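Local coordinates for Es1 family protein (Ehrlichia chaffeensis, PDB 3L3B) that is of unproven function but, as a DJ-1/PfpI-family protein with an amidotransferase-like domain, probably takes part in isoprenoid biosynthesis, at residues B[30-38]-B[67-76]. Residues are numbered along the deposited sequence; the frame is centred on the assembly and turned at random.
Sequences LAGCGHMDG and QKQVVDHKKK
Two hydrogen bonds tie Asp-37 and Met-36 of the loop 30-38 to the hairpin that includes strand 70-72. Asp-37 OD2 accepts from Val-71 N at 2.9 Å, almost straight (171°), on the anti side and 22° out of the carboxylate plane. This short acid, its CG between backbone N and carbonyl carbon, leaves OD1 for a water and Arg-91 of the second subunit. Met-36 N donates to His-73 NE2 at 3.0 Å, from 29° outside the ring plane. The other ring nitrogen, ND1, donates to Val-71 O, so both nitrogens are engaged and the ring's rotation is fixed.

The water also accepts from Cys-33 N; its approach to Gln-67 OE1 is doubtfully short. Gln-67 NE2 hydrogen-bonds Gln-69 O.

The flexible thioether of Met-36 lets SD lie over a face of His-73, and branched Val-71 offers CG1 to Met-36 CB at 3.7 Å. His-73 turns its edge to the face of His-35 in an offset edge-to-face pair; Gly-34, lacking a side chain, leaves room for His-73 NE2.

The loop links strand 24-29 of the family's mainly parallel central sheet to helix 41-53; Gln-67 touches helix 85-92, and Asn-122 ND2 of helix 117-123 hydrogen-bonds Asp-37 O at this dimer interface.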
loop_
_atom_site.group_PDB
_atom_site.type_symbol
_atom_site.label_atom_id
_atom_site.label_comp_id
_atom_site.label_asym_id
_atom_site.label_seq_id
_atom_site.Cartn_x
_atom_site.Cartn_y
_atom_site.Cartn_z
ATOM N N LEU B 30 -6.932 -10.555 -3.536
ATOM C CA LEU B 30 -6.435 -10.111 -2.272
ATOM C C LEU B 30 -6.940 -10.990 -1.121
ATOM O O LEU B 30 -7.998 -11.671 -1.207
ATOM C CB LEU B 30 -6.920 -8.670 -2.079
ATOM C CG LEU B 30 -6.501 -7.608 -3.093
ATOM C CD1 LEU B 30 -7.101 -6.253 -2.718
ATOM C CD2 LEU B 30 -4.967 -7.502 -3.092
ATOM N N ALA B 31 -6.156 -10.993 -0.044
ATOM C CA ALA B 31 -6.419 -11.869 1.078
ATOM C C ALA B 31 -6.567 -11.122 2.391
ATOM O O ALA B 31 -6.544 -11.775 3.411
ATOM C CB ALA B 31 -5.299 -12.921 1.227
ATOM N N GLY B 32 -6.697 -9.783 2.364
ATOM C CA GLY B 32 -6.794 -8.982 3.563
ATOM C C GLY B 32 -5.875 -7.772 3.366
ATOM O O GLY B 32 -5.494 -7.443 2.263
ATOM N N CYS B 33 -5.544 -7.077 4.428
ATOM C CA CYS B 33 -4.736 -5.859 4.281
ATOM C C CYS B 33 -3.631 -5.840 5.313
ATOM O O CYS B 33 -3.754 -5.214 6.373
ATOM C CB CYS B 33 -5.657 -4.666 4.414
ATOM S SG CYS B 33 -4.852 -3.089 4.249
ATOM N N GLY B 34 -2.546 -6.519 5.008
ATOM C CA GLY B 34 -1.403 -6.647 5.935
ATOM C C GLY B 34 -0.578 -7.893 5.708
ATOM O O GLY B 34 -1.128 -8.974 5.534
ATOM N N HIS B 35 0.752 -7.763 5.716
ATOM C CA HIS B 35 1.591 -8.883 5.407
ATOM C C HIS B 35 1.492 -10.094 6.352
ATOM O O HIS B 35 1.751 -11.251 5.920
ATOM C CB HIS B 35 3.058 -8.452 5.220
ATOM C CG HIS B 35 3.864 -8.311 6.478
ATOM N ND1 HIS B 35 3.800 -7.210 7.290
ATOM C CD2 HIS B 35 4.845 -9.099 6.999
ATOM C CE1 HIS B 35 4.643 -7.349 8.303
ATOM N NE2 HIS B 35 5.305 -8.482 8.137
ATOM N N MET B 36 1.119 -9.878 7.609
ATOM C CA MET B 36 1.032 -10.991 8.564
ATOM C C MET B 36 -0.325 -11.696 8.627
ATOM O O MET B 36 -0.406 -12.819 9.129
ATOM C CB MET B 36 1.469 -10.531 9.967
ATOM C CG MET B 36 2.836 -9.885 9.966
ATOM S SD MET B 36 3.519 -9.527 11.570
ATOM C CE MET B 36 4.137 -11.147 11.947
ATOM N N ASP B 37 -1.388 -11.105 8.071
ATOM C CA ASP B 37 -2.707 -11.753 8.133
ATOM C C ASP B 37 -3.566 -11.591 6.914
ATOM O O ASP B 37 -4.732 -12.036 6.923
ATOM C CB ASP B 37 -3.508 -11.285 9.365
ATOM C CG ASP B 37 -3.830 -9.783 9.358
ATOM O OD1 ASP B 37 -3.700 -9.088 8.319
ATOM O OD2 ASP B 37 -4.235 -9.280 10.454
ATOM N N GLY B 38 -2.955 -11.071 5.845
ATOM C CA GLY B 38 -3.667 -10.634 4.667
ATOM C C GLY B 38 -2.700 -10.640 3.486
ATOM O O GLY B 38 -1.701 -11.384 3.483
ATOM N N GLN B 67 -10.763 -13.796 8.091
ATOM C CA GLN B 67 -9.348 -14.133 8.099
ATOM C C GLN B 67 -9.129 -15.272 9.089
ATOM O O GLN B 67 -9.808 -15.314 10.111
ATOM C CB GLN B 67 -8.486 -12.913 8.506
ATOM C CG GLN B 67 -8.434 -11.745 7.479
ATOM C CD GLN B 67 -7.783 -10.443 8.000
ATOM O OE1 GLN B 67 -7.858 -9.397 7.315
ATOM N NE2 GLN B 67 -7.135 -10.483 9.162
ATOM N N LYS B 68 -8.192 -16.186 8.803
ATOM C CA LYS B 68 -7.843 -17.247 9.803
ATOM C C LYS B 68 -7.356 -16.611 11.115
ATOM O O LYS B 68 -7.691 -17.076 12.190
ATOM C CB LYS B 68 -6.791 -18.259 9.247
ATOM N N GLN B 69 -6.569 -15.553 11.032
ATOM C CA GLN B 69 -6.109 -14.801 12.227
ATOM C C GLN B 69 -6.202 -13.290 11.978
ATOM O O GLN B 69 -6.212 -12.843 10.833
ATOM C CB GLN B 69 -4.610 -15.053 12.507
ATOM C CG GLN B 69 -4.211 -16.464 12.868
ATOM C CD GLN B 69 -2.698 -16.588 13.025
ATOM O OE1 GLN B 69 -1.922 -16.101 12.193
ATOM N NE2 GLN B 69 -2.277 -17.272 14.079
ATOM N N VAL B 70 -6.208 -12.517 13.059
ATOM C CA VAL B 70 -5.874 -11.107 12.983
ATOM C C VAL B 70 -4.576 -10.920 13.743
ATOM O O VAL B 70 -4.422 -11.432 14.834
ATOM C CB VAL B 70 -7.017 -10.218 13.604
ATOM C CG1 VAL B 70 -6.587 -8.750 13.718
ATOM C CG2 VAL B 70 -8.287 -10.398 12.745
ATOM N N VAL B 71 -3.635 -10.193 13.169
ATOM C CA VAL B 71 -2.378 -9.965 13.833
ATOM C C VAL B 71 -2.115 -8.451 14.056
ATOM O O VAL B 71 -2.280 -7.612 13.135
ATOM C CB VAL B 71 -1.238 -10.582 12.987
ATOM C CG1 VAL B 71 0.111 -10.057 13.411
ATOM C CG2 VAL B 71 -1.281 -12.126 12.986
ATOM N N ASP B 72 -1.731 -8.128 15.290
ATOM C CA ASP B 72 -1.184 -6.844 15.641
ATOM C C ASP B 72 0.223 -6.757 15.019
ATOM O O ASP B 72 1.134 -7.439 15.448
ATOM C CB ASP B 72 -1.203 -6.715 17.188
ATOM C CG ASP B 72 -0.555 -5.468 17.700
ATOM O OD1 ASP B 72 0.326 -4.891 16.991
ATOM O OD2 ASP B 72 -0.916 -5.064 18.825
ATOM N N HIS B 73 0.388 -5.930 14.006
ATOM C CA HIS B 73 1.655 -5.892 13.262
ATOM C C HIS B 73 2.784 -5.101 13.986
ATOM O O HIS B 73 3.934 -5.091 13.546
ATOM C CB HIS B 73 1.452 -5.275 11.852
ATOM C CG HIS B 73 0.768 -6.179 10.883
ATOM N ND1 HIS B 73 -0.483 -6.717 11.129
ATOM C CD2 HIS B 73 1.197 -6.728 9.725
ATOM C CE1 HIS B 73 -0.824 -7.477 10.107
ATOM N NE2 HIS B 73 0.174 -7.500 9.237
ATOM N N LYS B 74 2.439 -4.423 15.040
ATOM C CA LYS B 74 3.461 -3.763 15.894
ATOM C C LYS B 74 4.039 -4.773 16.900
ATOM O O LYS B 74 5.269 -4.906 17.000
ATOM C CB LYS B 74 2.871 -2.568 16.609
ATOM C CG LYS B 74 3.782 -1.906 17.702
ATOM C CD LYS B 74 5.098 -1.348 17.095
ATOM C CE LYS B 74 5.927 -0.542 18.163
ATOM N NZ LYS B 74 7.255 -0.083 17.593
ATOM N N LYS B 75 3.160 -5.468 17.634
ATOM C CA LYS B 75 3.633 -6.504 18.568
ATOM C C LYS B 75 4.044 -7.744 17.813
ATOM O O LYS B 75 4.787 -8.541 18.330
ATOM C CB LYS B 75 2.584 -6.877 19.634
ATOM C CG LYS B 75 2.144 -5.708 20.453
ATOM C CD LYS B 75 1.591 -6.078 21.792
ATOM C CE LYS B 75 0.484 -7.125 21.741
ATOM N NZ LYS B 75 0.020 -7.286 23.180
ATOM N N LYS B 76 3.558 -7.895 16.583
ATOM C CA LYS B 76 3.731 -9.131 15.836
ATOM C C LYS B 76 3.172 -10.355 16.578
ATOM O O LYS B 76 3.828 -11.382 16.665
ATOM C CB LYS B 76 5.204 -9.358 15.439
ATOM C CG LYS B 76 5.687 -8.381 14.362
ATOM C CD LYS B 76 7.068 -7.859 14.647
ATOM C CE LYS B 76 7.600 -7.000 13.482
ATOM N NZ LYS B 76 8.259 -5.767 14.033
HETATM O O HOH W 1 -5.932 -7.838 7.033
HETATM O O HOH W 2 -4.819 -14.779 8.584
#